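Local coordinates for UDP-galactopyranose mutase (Deinococcus radiodurans, PDB 3HDQ), which probably interconverts UDP-galactopyranose and UDP-galactofuranose, with a bound FAD as cofactor, at residues 161-166 against 170-175; 118-123 against 129-134; 241-246 against 262-267. One frame throughout, in Å; residues are numbered along the deposited sequence.

Contact 1 of 3, residues 161-166 against 170-175; sequences DVVVSK and DLYNKF. With GDU (galactose-uridine-5'-diphosphate), chain K.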
loop_
_atom_site.group_PDB
_atom_site.type_symbol
_atom_site.label_atom_id
_atom_site.label_comp_id
_atom_site.label_asym_id
_atom_site.label_seq_id
_atom_site.Cartn_x
_atom_site.Cartn_y
_atom_site.Cartn_z
ATOM N N ASP A 161 11.351 40.585 -11.894
ATOM C CA ASP A 161 10.600 41.802 -11.597
ATOM C C ASP A 161 9.884 41.740 -10.255
ATOM O O ASP A 161 9.947 42.703 -9.491
ATOM C CB ASP A 161 9.549 42.100 -12.678
ATOM C CG ASP A 161 10.152 42.362 -14.044
ATOM O OD1 ASP A 161 11.370 42.638 -14.139
ATOM O OD2 ASP A 161 9.389 42.284 -15.033
ATOM N N VAL A 162 9.178 40.640 -9.980
ATOM C CA VAL A 162 8.336 40.590 -8.782
ATOM C C VAL A 162 9.144 40.727 -7.501
ATOM O O VAL A 162 8.679 41.306 -6.528
ATOM C CB VAL A 162 7.466 39.308 -8.666
ATOM C CG1 VAL A 162 6.006 39.639 -8.876
ATOM C CG2 VAL A 162 7.941 38.233 -9.612
ATOM N N VAL A 163 10.356 40.195 -7.515
ATOM C CA VAL A 163 11.197 40.202 -6.329
ATOM C C VAL A 163 12.003 41.492 -6.208
ATOM O O VAL A 163 11.937 42.184 -5.198
ATOM C CB VAL A 163 12.142 38.984 -6.328
ATOM C CG1 VAL A 163 13.137 39.064 -5.164
ATOM C CG2 VAL A 163 11.319 37.699 -6.283
ATOM N N VAL A 164 12.752 41.818 -7.252
ATOM C CA VAL A 164 13.641 42.973 -7.219
ATOM C C VAL A 164 12.880 44.290 -6.975
ATOM O O VAL A 164 13.431 45.246 -6.455
ATOM C CB VAL A 164 14.515 43.022 -8.494
ATOM C CG1 VAL A 164 13.780 43.715 -9.654
ATOM C CG2 VAL A 164 15.834 43.684 -8.205
ATOM N N SER A 165 11.600 44.318 -7.316
ATOM C CA SER A 165 10.781 45.514 -7.136
ATOM C C SER A 165 10.178 45.621 -5.737
ATOM O O SER A 165 9.522 46.616 -5.407
ATOM C CB SER A 165 9.653 45.556 -8.181
ATOM O OG SER A 165 8.662 44.585 -7.906
ATOM N N LYS A 166 10.396 44.594 -4.921
ATOM C CA LYS A 166 9.859 44.578 -3.563
ATOM C C LYS A 166 10.935 44.591 -2.481
ATOM O O LYS A 166 10.783 45.271 -1.461
ATOM C CB LYS A 166 8.912 43.388 -3.367
ATOM C CG LYS A 166 7.666 43.470 -4.229
ATOM C CD LYS A 166 6.700 42.332 -3.964
ATOM C CE LYS A 166 5.591 42.349 -5.012
ATOM N NZ LYS A 166 4.555 41.320 -4.754
ATOM N N ASP A 170 20.011 42.830 -3.734
ATOM C CA ASP A 170 20.816 41.955 -2.872
ATOM C C ASP A 170 20.008 40.783 -2.288
ATOM O O ASP A 170 20.454 39.634 -2.296
ATOM C CB ASP A 170 21.477 42.745 -1.741
ATOM C CG ASP A 170 22.525 41.933 -1.014
ATOM O OD1 ASP A 170 22.526 41.918 0.237
ATOM O OD2 ASP A 170 23.344 41.293 -1.700
ATOM N N LEU A 171 18.817 41.072 -1.781
ATOM C CA LEU A 171 17.973 40.030 -1.215
ATOM C C LEU A 171 17.536 39.062 -2.307
ATOM O O LEU A 171 17.430 37.852 -2.082
ATOM C CB LEU A 171 16.777 40.652 -0.495
ATOM C CG LEU A 171 17.183 41.320 0.821
ATOM C CD1 LEU A 171 15.998 42.070 1.423
ATOM C CD2 LEU A 171 17.749 40.266 1.797
ATOM N N TYR A 172 17.310 39.612 -3.497
ATOM C CA TYR A 172 17.015 38.825 -4.682
ATOM C C TYR A 172 18.159 37.876 -5.024
ATOM O O TYR A 172 17.930 36.704 -5.320
ATOM C CB TYR A 172 16.722 39.755 -5.869
ATOM C CG TYR A 172 16.713 39.069 -7.217
ATOM C CD1 TYR A 172 15.593 38.379 -7.656
ATOM C CD2 TYR A 172 17.821 39.125 -8.058
ATOM C CE1 TYR A 172 15.573 37.754 -8.895
ATOM C CE2 TYR A 172 17.810 38.506 -9.298
ATOM C CZ TYR A 172 16.680 37.819 -9.707
ATOM O OH TYR A 172 16.646 37.199 -10.929
ATOM N N ASN A 173 19.390 38.375 -4.999
ATOM C CA ASN A 173 20.532 37.526 -5.335
ATOM C C ASN A 173 20.764 36.458 -4.271
ATOM O O ASN A 173 21.262 35.368 -4.568
ATOM C CB ASN A 173 21.816 38.340 -5.504
ATOM C CG ASN A 173 21.784 39.266 -6.718
ATOM O OD1 ASN A 173 21.034 39.059 -7.673
ATOM N ND2 ASN A 173 22.614 40.295 -6.678
ATOM N N LYS A 174 20.397 36.775 -3.032
ATOM C CA LYS A 174 20.691 35.889 -1.913
ATOM C C LYS A 174 19.682 34.762 -1.693
ATOM O O LYS A 174 20.067 33.669 -1.284
ATOM C CB LYS A 174 20.920 36.696 -0.629
ATOM C CG LYS A 174 22.391 36.949 -0.394
ATOM C CD LYS A 174 22.675 38.128 0.503
ATOM C CE LYS A 174 24.193 38.356 0.566
ATOM N NZ LYS A 174 24.545 39.797 0.738
ATOM N N PHE A 175 18.408 35.026 -1.985
ATOM C CA PHE A 175 17.344 34.058 -1.726
ATOM C C PHE A 175 16.678 33.482 -2.992
ATOM O O PHE A 175 16.236 32.334 -2.986
ATOM C CB PHE A 175 16.276 34.669 -0.802
ATOM C CG PHE A 175 16.757 34.910 0.607
ATOM C CD1 PHE A 175 17.453 36.063 0.931
ATOM C CD2 PHE A 175 16.512 33.978 1.608
ATOM C CE1 PHE A 175 17.906 36.275 2.221
ATOM C CE2 PHE A 175 16.966 34.191 2.901
ATOM C CZ PHE A 175 17.666 35.335 3.205
HETATM N N1 GDU K . 11.990 30.267 -4.532
HETATM C C2 GDU K . 13.162 30.606 -4.253
HETATM N N3 GDU K . 13.938 30.513 -3.259
HETATM C C4 GDU K . 13.382 29.874 -2.215
HETATM C C5 GDU K . 11.988 29.392 -2.361
HETATM C C6 GDU K . 11.348 29.605 -3.528
HETATM O O2 GDU K . 13.794 31.258 -5.344
HETATM O O4 GDU K . 14.017 29.671 -1.183
HETATM C C1D GDU K . 11.363 30.491 -5.803
HETATM C C2D GDU K . 11.671 29.507 -6.958
HETATM O O2D GDU K . 11.528 30.109 -8.239
HETATM C C3D GDU K . 10.626 28.441 -6.701
HETATM C C4D GDU K . 9.420 29.347 -6.462
HETATM O O4D GDU K . 9.923 30.480 -5.748
HETATM O O3D GDU K . 10.482 27.577 -7.825
HETATM C C5D GDU K . 8.168 28.675 -5.919
HETATM O O5D GDU K . 8.569 28.186 -4.626
HETATM P PA GDU K . 7.944 26.868 -3.978
HETATM O O1A GDU K . 8.331 26.838 -2.539
HETATM O O2A GDU K . 6.478 26.963 -4.082
HETATM O O3A GDU K . 8.562 25.570 -4.654
HETATM P PB GDU K . 7.790 24.190 -4.719
HETATM O O1B GDU K . 8.763 23.350 -5.459
HETATM O O2B GDU K . 6.519 24.163 -5.484
HETATM O O3B GDU K . 7.592 23.494 -3.285
HETATM C "C1'" GDU K . 6.725 22.448 -2.804
HETATM C "C2'" GDU K . 5.360 23.061 -2.427
HETATM C "C3'" GDU K . 5.678 24.295 -1.551
HETATM C "C4'" GDU K . 6.263 23.780 -0.201
HETATM C "C5'" GDU K . 7.454 22.830 -0.508
HETATM C "C6'" GDU K . 7.941 22.024 0.729
HETATM O "O2'" GDU K . 4.572 23.363 -3.593
HETATM O "O3'" GDU K . 4.472 25.073 -1.378
HETATM O "O4'" GDU K . 5.209 23.095 0.508
HETATM O "O5'" GDU K . 7.347 21.894 -1.618
HETATM O "O6'" GDU K . 9.111 22.609 1.350
#
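Val163 holds CG1 anti to its backbone N (chi1 174°), and Tyr172 likewise carries CG on the far side from its own N (chi1 167°); both side chains are thereby thrown into the gap between 161-166 and 170-175. Val163 CG1 arrives at the edge of the tyrosine ring, close to the ring plane, and ends 3.6 Å from Tyr172 CD1. The same methyl rests 3.7 Å from Tyr172 CB, which wedges it into the angle between ring and main chain, and the two side chains lie roughly perpendicular. No hydrogen bond joins the segments, so the contact is apolar packing between buried groups. Its geometry also reveals a sharp bend: Val164 CA and Tyr172 CA are 5.9 Å apart, far closer than a straight alpha-helix allows for residues eight apart. Helix 159-184 therefore folds back on itself here. On the first limb Ser165 OG donates to Asp161 O at 2.8 Å, from the opposite face of the carbonyl to Ser165 N, so that one oxygen is gripped twice. On the second limb Lys174 NZ forms a salt bridge 3.0 Å long with the syn lone pair of Asp170 OD1. A wider pi-type turn spans 172-175, and at its end Phe175 O accepts from uracil N3 of GDU at 2.9 Å, placing the substrate's base by a main-chain atom. Val163 also packs on Phe176. The Phe175 ring lies against Ala113 and Val115 of strand 111-115 and Thr128 of helix 126-133, while Leu171 meets Leu132 and Tyr133 of that helix.

Contact 2 of 3, residues 118-123 against 129-134; sequences QLLPIP and VNRLYG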
loop_
_atom_site.group_PDB
_atom_site.type_symbol
_atom_site.label_atom_id
_atom_site.label_comp_id
_atom_site.label_asym_id
_atom_site.label_seq_id
_atom_site.Cartn_x
_atom_site.Cartn_y
_atom_site.Cartn_z
ATOM N N GLN A 118 24.045 30.817 7.597
ATOM C CA GLN A 118 23.022 30.864 8.628
ATOM C C GLN A 118 21.745 30.231 8.105
ATOM O O GLN A 118 21.521 30.186 6.895
ATOM C CB GLN A 118 22.692 32.312 8.980
ATOM C CG GLN A 118 23.841 33.135 9.475
ATOM C CD GLN A 118 23.563 34.621 9.314
ATOM O OE1 GLN A 118 24.091 35.259 8.405
ATOM N NE2 GLN A 118 22.706 35.168 10.171
ATOM N N LEU A 119 20.890 29.783 9.020
ATOM C CA LEU A 119 19.553 29.318 8.656
ATOM C C LEU A 119 18.521 30.402 8.951
ATOM O O LEU A 119 18.239 30.719 10.106
ATOM C CB LEU A 119 19.215 28.012 9.375
ATOM C CG LEU A 119 20.152 26.867 8.993
ATOM C CD1 LEU A 119 19.850 25.609 9.813
ATOM C CD2 LEU A 119 20.061 26.588 7.493
ATOM N N LEU A 120 17.969 30.968 7.886
ATOM C CA LEU A 120 17.121 32.145 7.980
ATOM C C LEU A 120 15.736 31.858 7.433
ATOM O O LEU A 120 15.602 31.124 6.471
ATOM C CB LEU A 120 17.764 33.289 7.178
ATOM C CG LEU A 120 18.629 34.329 7.901
ATOM C CD1 LEU A 120 19.152 33.806 9.232
ATOM C CD2 LEU A 120 19.770 34.793 6.998
ATOM N N PRO A 121 14.699 32.472 8.022
ATOM C CA PRO A 121 13.336 32.251 7.539
ATOM C C PRO A 121 13.155 32.661 6.078
ATOM O O PRO A 121 13.600 33.739 5.662
ATOM C CB PRO A 121 12.487 33.168 8.435
ATOM C CG PRO A 121 13.335 33.446 9.627
ATOM C CD PRO A 121 14.743 33.421 9.149
ATOM N N ILE A 122 12.521 31.782 5.312
ATOM C CA ILE A 122 11.958 32.120 4.007
ATOM C C ILE A 122 10.522 31.634 4.113
ATOM O O ILE A 122 10.289 30.531 4.605
ATOM C CB ILE A 122 12.714 31.404 2.854
ATOM C CG1 ILE A 122 12.111 31.751 1.497
ATOM C CG2 ILE A 122 12.726 29.892 3.052
ATOM C CD1 ILE A 122 12.695 32.993 0.879
ATOM N N PRO A 123 9.541 32.461 3.718
ATOM C CA PRO A 123 9.586 33.803 3.121
ATOM C C PRO A 123 10.477 34.788 3.882
ATOM O O PRO A 123 10.582 34.707 5.102
ATOM C CB PRO A 123 8.130 34.280 3.216
ATOM C CG PRO A 123 7.327 33.083 3.325
ATOM C CD PRO A 123 8.161 32.053 4.033
ATOM N N VAL A 129 15.745 39.792 7.679
ATOM C CA VAL A 129 16.535 40.987 7.399
ATOM C C VAL A 129 17.439 41.363 8.590
ATOM O O VAL A 129 18.645 41.549 8.427
ATOM C CB VAL A 129 15.624 42.167 7.014
ATOM C CG1 VAL A 129 16.441 43.443 6.819
ATOM C CG2 VAL A 129 14.828 41.820 5.754
ATOM N N ASN A 130 16.859 41.468 9.781
ATOM C CA ASN A 130 17.655 41.772 10.954
ATOM C C ASN A 130 18.822 40.798 11.118
ATOM O O ASN A 130 19.952 41.210 11.321
ATOM C CB ASN A 130 16.775 41.822 12.209
ATOM C CG ASN A 130 15.950 43.111 12.291
ATOM O OD1 ASN A 130 16.285 44.114 11.655
ATOM N ND2 ASN A 130 14.874 43.085 13.073
ATOM N N ARG A 131 18.559 39.505 10.991
ATOM C CA ARG A 131 19.597 38.525 11.242
ATOM C C ARG A 131 20.675 38.541 10.169
ATOM O O ARG A 131 21.858 38.324 10.466
ATOM C CB ARG A 131 19.005 37.118 11.435
ATOM C CG ARG A 131 18.189 36.961 12.728
ATOM C CD ARG A 131 17.621 35.551 12.883
ATOM N NE ARG A 131 18.696 34.562 12.880
ATOM C CZ ARG A 131 18.547 33.270 12.594
ATOM N NH1 ARG A 131 17.349 32.770 12.280
ATOM N NH2 ARG A 131 19.609 32.473 12.619
ATOM N N LEU A 132 20.275 38.805 8.929
ATOM C CA LEU A 132 21.207 38.761 7.810
ATOM C C LEU A 132 22.210 39.910 7.867
ATOM O O LEU A 132 23.406 39.702 7.658
ATOM C CB LEU A 132 20.464 38.778 6.462
ATOM C CG LEU A 132 21.368 38.649 5.223
ATOM C CD1 LEU A 132 22.007 37.272 5.167
ATOM C CD2 LEU A 132 20.609 38.924 3.935
ATOM N N TYR A 133 21.723 41.118 8.148
ATOM C CA TYR A 133 22.558 42.323 8.072
ATOM C C TYR A 133 22.991 42.852 9.443
ATOM O O TYR A 133 23.726 43.840 9.534
ATOM C CB TYR A 133 21.819 43.439 7.335
ATOM C CG TYR A 133 21.490 43.151 5.888
ATOM C CD1 TYR A 133 22.490 42.803 4.979
ATOM C CD2 TYR A 133 20.183 43.259 5.418
ATOM C CE1 TYR A 133 22.193 42.541 3.641
ATOM C CE2 TYR A 133 19.880 42.999 4.078
ATOM C CZ TYR A 133 20.889 42.647 3.203
ATOM O OH TYR A 133 20.605 42.404 1.887
ATOM N N GLY A 134 22.526 42.200 10.505
ATOM C CA GLY A 134 22.791 42.656 11.858
ATOM C C GLY A 134 22.031 43.923 12.228
ATOM O O GLY A 134 22.537 44.752 12.983
HETATM O O HOH W 1 24.989 37.635 6.879
HETATM O O HOH W 2 18.154 29.421 12.562
#
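Leu120 lays its CD1 methyl over the centre of the Arg131 guanidinium, 3.5 Å above the plane, the leucine and arginine side chains running alongside each other with opposite headings. Arg131 leaves the helix with CG anti to its carbonyl carbon and then bends at chi3 (58°), which folds the flat group back across the strand. The other branch of the leucine turns to the helix, where Leu120 CD2 meets Leu132 CD1 at 3.8 Å. Gln118, extended beyond CG, sends its amide to the last turn of the helix, where NE2 donates to Arg131 O at 3.3 Å. That bond is nearly straight at the hydrogen (166°), and the oxygen lies in the glutamine's amide plane, yet the donor stands well above the carbonyl plane. A water sits within hydrogen-bonding distance of both Gln118 OE1 (3.0 Å) and Leu132 O (2.7 Å). Overall, strand 118-122, at one margin of the mixed sheet, and helix 129-133 run nearly antiparallel, their axes 8.8 Å apart at an angle of 153°. Arg131 NH1 makes a weak bond to Leu119 O (3.1 Å), an oxygen that also accepts from a second water. With a weak bond, a methyl contact and no carboxylate from either segment, the guanidinium is probably the less firmly fixed part, while the leucine packing and the Gln118 bond join strand to helix.

Contact 3 of 3, residues 241-246 against 262-267; sequences TDYREI and DAFFDF. With FAD (flavin-adenine dinucleotide), chain L.
Apolar packing joins 241-246 to 262-267 through Tyr243 CZ and Phe264 CD1, 4.1 Å apart; the hydroxyl comes closer, Tyr243 OH lying 3.3 Å from Phe264 CD1 in an oblique approach. Tyr243 CG sits between its backbone N and carbonyl carbon (chi1 77°), which sets the ring's edge beside the FAD adenine, with CD2 3.2 Å from FAD N6A. Hydrogen bonds hold the edge of the adenine: Tyr243 N donates to FAD N1A at 3.3 Å, and FAD N6A reaches Asp242 OD1 in a weak bond of 3.4 Å. This is the adenine end of a Rossmann-type FAD site, read by the loop that follows strand 235-239 at the margin of the parallel sheet. Asp242 OD1 also accepts from Arg244 N at 3.0 Å through its anti lone pair, closing an Asx turn. Charge is the third element: Arg244 NE stands 3.3 Å from Asp242 OD1, the oxygen well out of the guanidinium plane, while Asp242 OD2 pairs with Arg60. Replacing Asp242 by an alanine removes the carboxylate, which is likely to undo the Asx turn at the adenine's edge and leave N6A without this weak acceptor and Arg60 without its anionic mate. Arg244 NH1 approaches Ala263 O at 3.7 Å, beside a helix end closed by a Schellman motif with Asp266 as C-prime.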
loop_
_atom_site.group_PDB
_atom_site.type_symbol
_atom_site.label_atom_id
_atom_site.label_comp_id
_atom_site.label_asym_id
_atom_site.label_seq_id
_atom_site.Cartn_x
_atom_site.Cartn_y
_atom_site.Cartn_z
ATOM N N THR A 241 -0.566 0.463 -15.453
ATOM C CA THR A 241 -1.275 0.471 -16.731
ATOM C C THR A 241 -1.346 1.840 -17.425
ATOM O O THR A 241 -2.051 2.735 -16.983
ATOM C CB THR A 241 -2.704 -0.068 -16.546
ATOM O OG1 THR A 241 -2.656 -1.372 -15.948
ATOM C CG2 THR A 241 -3.431 -0.136 -17.878
ATOM N N ASP A 242 -0.611 1.997 -18.519
ATOM C CA ASP A 242 -0.775 3.167 -19.380
ATOM C C ASP A 242 -2.138 3.057 -20.043
ATOM O O ASP A 242 -2.459 2.004 -20.589
ATOM C CB ASP A 242 0.320 3.194 -20.450
ATOM C CG ASP A 242 0.436 4.552 -21.144
ATOM O OD1 ASP A 242 -0.535 4.991 -21.797
ATOM O OD2 ASP A 242 1.513 5.176 -21.036
ATOM N N TYR A 243 -2.943 4.118 -20.002
ATOM C CA TYR A 243 -4.286 4.038 -20.581
ATOM C C TYR A 243 -4.216 3.543 -22.017
ATOM O O TYR A 243 -5.113 2.844 -22.494
ATOM C CB TYR A 243 -5.041 5.369 -20.510
ATOM C CG TYR A 243 -4.607 6.395 -21.539
ATOM C CD1 TYR A 243 -5.365 6.638 -22.675
ATOM C CD2 TYR A 243 -3.442 7.127 -21.361
ATOM C CE1 TYR A 243 -4.960 7.587 -23.621
ATOM C CE2 TYR A 243 -3.030 8.070 -22.286
ATOM C CZ TYR A 243 -3.789 8.297 -23.416
ATOM O OH TYR A 243 -3.365 9.237 -24.328
ATOM N N ARG A 244 -3.136 3.887 -22.699
ATOM C CA ARG A 244 -2.983 3.479 -24.085
ATOM C C ARG A 244 -2.889 1.962 -24.275
ATOM O O ARG A 244 -3.290 1.447 -25.310
ATOM C CB ARG A 244 -1.805 4.205 -24.727
ATOM C CG ARG A 244 -2.051 5.707 -24.819
ATOM C CD ARG A 244 -0.885 6.436 -25.460
ATOM N NE ARG A 244 0.299 6.450 -24.605
ATOM C CZ ARG A 244 0.850 7.551 -24.103
ATOM N NH1 ARG A 244 0.321 8.743 -24.377
ATOM N NH2 ARG A 244 1.934 7.463 -23.337
ATOM N N GLU A 245 -2.386 1.240 -23.278
ATOM C CA GLU A 245 -2.354 -0.220 -23.373
ATOM C C GLU A 245 -3.761 -0.820 -23.290
ATOM O O GLU A 245 -3.940 -2.013 -23.510
ATOM C CB GLU A 245 -1.465 -0.832 -22.291
ATOM C CG GLU A 245 -0.045 -0.281 -22.244
ATOM C CD GLU A 245 0.739 -0.817 -21.058
ATOM O OE1 GLU A 245 0.877 -0.096 -20.047
ATOM O OE2 GLU A 245 1.190 -1.974 -21.123
ATOM N N ILE A 246 -4.756 0.025 -23.027
ATOM C CA ILE A 246 -6.087 -0.449 -22.652
ATOM C C ILE A 246 -7.218 0.153 -23.493
ATOM O O ILE A 246 -8.259 -0.476 -23.695
ATOM C CB ILE A 246 -6.323 -0.183 -21.142
ATOM C CG1 ILE A 246 -6.518 -1.501 -20.414
ATOM C CG2 ILE A 246 -7.436 0.835 -20.881
ATOM C CD1 ILE A 246 -5.340 -2.407 -20.597
ATOM N N ASP A 262 0.801 17.381 -23.831
ATOM C CA ASP A 262 1.495 17.239 -25.101
ATOM C C ASP A 262 1.477 15.777 -25.531
ATOM O O ASP A 262 1.209 15.473 -26.690
ATOM C CB ASP A 262 2.914 17.840 -25.082
ATOM C CG ASP A 262 3.774 17.318 -23.931
ATOM O OD1 ASP A 262 3.230 16.680 -23.006
ATOM O OD2 ASP A 262 5.001 17.551 -23.953
ATOM N N ALA A 263 1.712 14.880 -24.577
ATOM C CA ALA A 263 1.761 13.444 -24.843
ATOM C C ALA A 263 0.425 12.906 -25.323
ATOM O O ALA A 263 0.381 12.003 -26.152
ATOM C CB ALA A 263 2.213 12.673 -23.600
ATOM N N PHE A 264 -0.664 13.452 -24.799
ATOM C CA PHE A 264 -1.980 12.978 -25.206
ATOM C C PHE A 264 -2.158 13.180 -26.706
ATOM O O PHE A 264 -2.767 12.358 -27.390
ATOM C CB PHE A 264 -3.079 13.699 -24.435
ATOM C CG PHE A 264 -4.452 13.186 -24.731
ATOM C CD1 PHE A 264 -4.980 12.126 -24.007
ATOM C CD2 PHE A 264 -5.216 13.754 -25.735
ATOM C CE1 PHE A 264 -6.248 11.649 -24.284
ATOM C CE2 PHE A 264 -6.483 13.280 -26.014
ATOM C CZ PHE A 264 -6.997 12.226 -25.288
ATOM N N PHE A 265 -1.610 14.278 -27.213
ATOM C CA PHE A 265 -1.747 14.606 -28.616
ATOM C C PHE A 265 -0.444 14.312 -29.368
ATOM O O PHE A 265 -0.084 15.013 -30.316
ATOM C CB PHE A 265 -2.183 16.068 -28.777
ATOM C CG PHE A 265 -3.573 16.346 -28.255
ATOM C CD1 PHE A 265 -3.764 17.056 -27.075
ATOM C CD2 PHE A 265 -4.693 15.893 -28.945
ATOM C CE1 PHE A 265 -5.040 17.309 -26.598
ATOM C CE2 PHE A 265 -5.981 16.147 -28.472
ATOM C CZ PHE A 265 -6.152 16.857 -27.300
ATOM N N ASP A 266 0.255 13.268 -28.931
ATOM C CA ASP A 266 1.425 12.747 -29.639
ATOM C C ASP A 266 2.479 13.811 -29.961
ATOM O O ASP A 266 3.141 13.737 -30.998
ATOM C CB ASP A 266 1.001 12.036 -30.934
ATOM C CG ASP A 266 0.186 10.768 -30.677
ATOM O OD1 ASP A 266 0.405 10.092 -29.645
ATOM O OD2 ASP A 266 -0.675 10.440 -31.524
ATOM N N PHE A 267 2.630 14.794 -29.076
ATOM C CA PHE A 267 3.628 15.848 -29.258
ATOM C C PHE A 267 3.544 16.474 -30.652
ATOM O O PHE A 267 4.553 16.905 -31.213
ATOM C CB PHE A 267 5.033 15.297 -28.986
ATOM C CG PHE A 267 5.124 14.476 -27.718
ATOM C CD1 PHE A 267 5.253 15.092 -26.478
ATOM C CD2 PHE A 267 5.060 13.088 -27.766
ATOM C CE1 PHE A 267 5.328 14.337 -25.308
ATOM C CE2 PHE A 267 5.138 12.325 -26.607
ATOM C CZ PHE A 267 5.268 12.952 -25.370
HETATM P PA FAD L . -0.501 13.934 -10.432
HETATM O O1A FAD L . -0.210 13.656 -9.076
HETATM O O2A FAD L . 0.697 14.172 -11.124
HETATM O O5B FAD L . -1.206 12.676 -10.991
HETATM C C5B FAD L . -1.436 12.430 -12.327
HETATM C C4B FAD L . -1.325 10.954 -12.526
HETATM O O4B FAD L . -1.559 10.635 -13.850
HETATM C C3B FAD L . 0.090 10.517 -12.236
HETATM O O3B FAD L . 0.176 9.651 -11.154
HETATM C C2B FAD L . 0.527 9.827 -13.484
HETATM O O2B FAD L . 1.199 8.671 -13.160
HETATM C C1B FAD L . -0.766 9.564 -14.197
HETATM N N9A FAD L . -0.566 9.413 -15.634
HETATM C C8A FAD L . 0.018 10.256 -16.493
HETATM N N7A FAD L . 0.008 9.744 -17.697
HETATM C C5A FAD L . -0.579 8.560 -17.641
HETATM C C6A FAD L . -0.860 7.590 -18.577
HETATM N N6A FAD L . -0.684 7.817 -19.833
HETATM N N1A FAD L . -1.484 6.450 -18.215
HETATM C C2A FAD L . -1.821 6.249 -16.925
HETATM N N3A FAD L . -1.546 7.200 -16.008
HETATM C C4A FAD L . -0.928 8.329 -16.346
HETATM N N1 FAD L . 1.237 20.675 -3.255
HETATM C C2 FAD L . 0.838 21.203 -2.093
HETATM O O2 FAD L . -0.277 21.603 -1.941
HETATM N N3 FAD L . 1.721 21.268 -1.091
HETATM C C4 FAD L . 2.983 20.805 -1.254
HETATM O O4 FAD L . 3.776 20.856 -0.375
HETATM C C4X FAD L . 3.365 20.291 -2.438
HETATM N N5 FAD L . 4.630 19.850 -2.591
HETATM C C5X FAD L . 5.011 19.332 -3.776
HETATM C C6 FAD L . 6.298 18.872 -3.919
HETATM C C7 FAD L . 6.696 18.342 -5.113
HETATM C C7M FAD L . 8.074 17.852 -5.285
HETATM C C8 FAD L . 5.816 18.255 -6.153
HETATM C C8M FAD L . 6.301 17.681 -7.430
HETATM C C9 FAD L . 4.522 18.710 -6.004
HETATM C C9A FAD L . 4.109 19.258 -4.816
HETATM N N10 FAD L . 2.831 19.705 -4.645
HETATM C C10 FAD L . 2.479 20.225 -3.452
HETATM C "C1'" FAD L . 1.863 19.754 -5.770
HETATM C "C2'" FAD L . 1.051 18.489 -5.922
HETATM O "O2'" FAD L . 1.957 17.483 -6.203
HETATM C "C3'" FAD L . 0.043 18.553 -7.066
HETATM O "O3'" FAD L . -0.942 19.475 -6.909
HETATM C "C4'" FAD L . -0.809 17.338 -7.076
HETATM O "O4'" FAD L . -0.005 16.336 -6.534
HETATM C "C5'" FAD L . -1.229 17.080 -8.492
HETATM O "O5'" FAD L . -2.343 16.280 -8.643
HETATM P P FAD L . -2.690 15.746 -10.057
HETATM O O1P FAD L . -3.700 14.768 -9.948
HETATM O O2P FAD L . -3.176 16.843 -10.804
HETATM O O3P FAD L . -1.382 15.194 -10.704
#

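From the N terminus, contact 2 comes first, closing the short turn from strand 118-122 into helix 126-133. Contact 1 follows, closing the bend within helix 159-184, and contact 3 comes last, bringing the loop after strand 235-239 to helix 261-264, with strand 252-257 lying between them in the chain. The three follow in series, with no nesting or crossing. Contacts 1 and 2 have centres 14 Å apart and touch: Asp170 OD1 probably hydrogen-bonds Tyr133 OH, and Phe175 packs on Ile122, so together they join the mixed sheet's margin to the helices at the uridine end of GDU. Contact 3, its centre 41 Å from that of contact 1, belongs to the FAD-binding side, across the chain's centre.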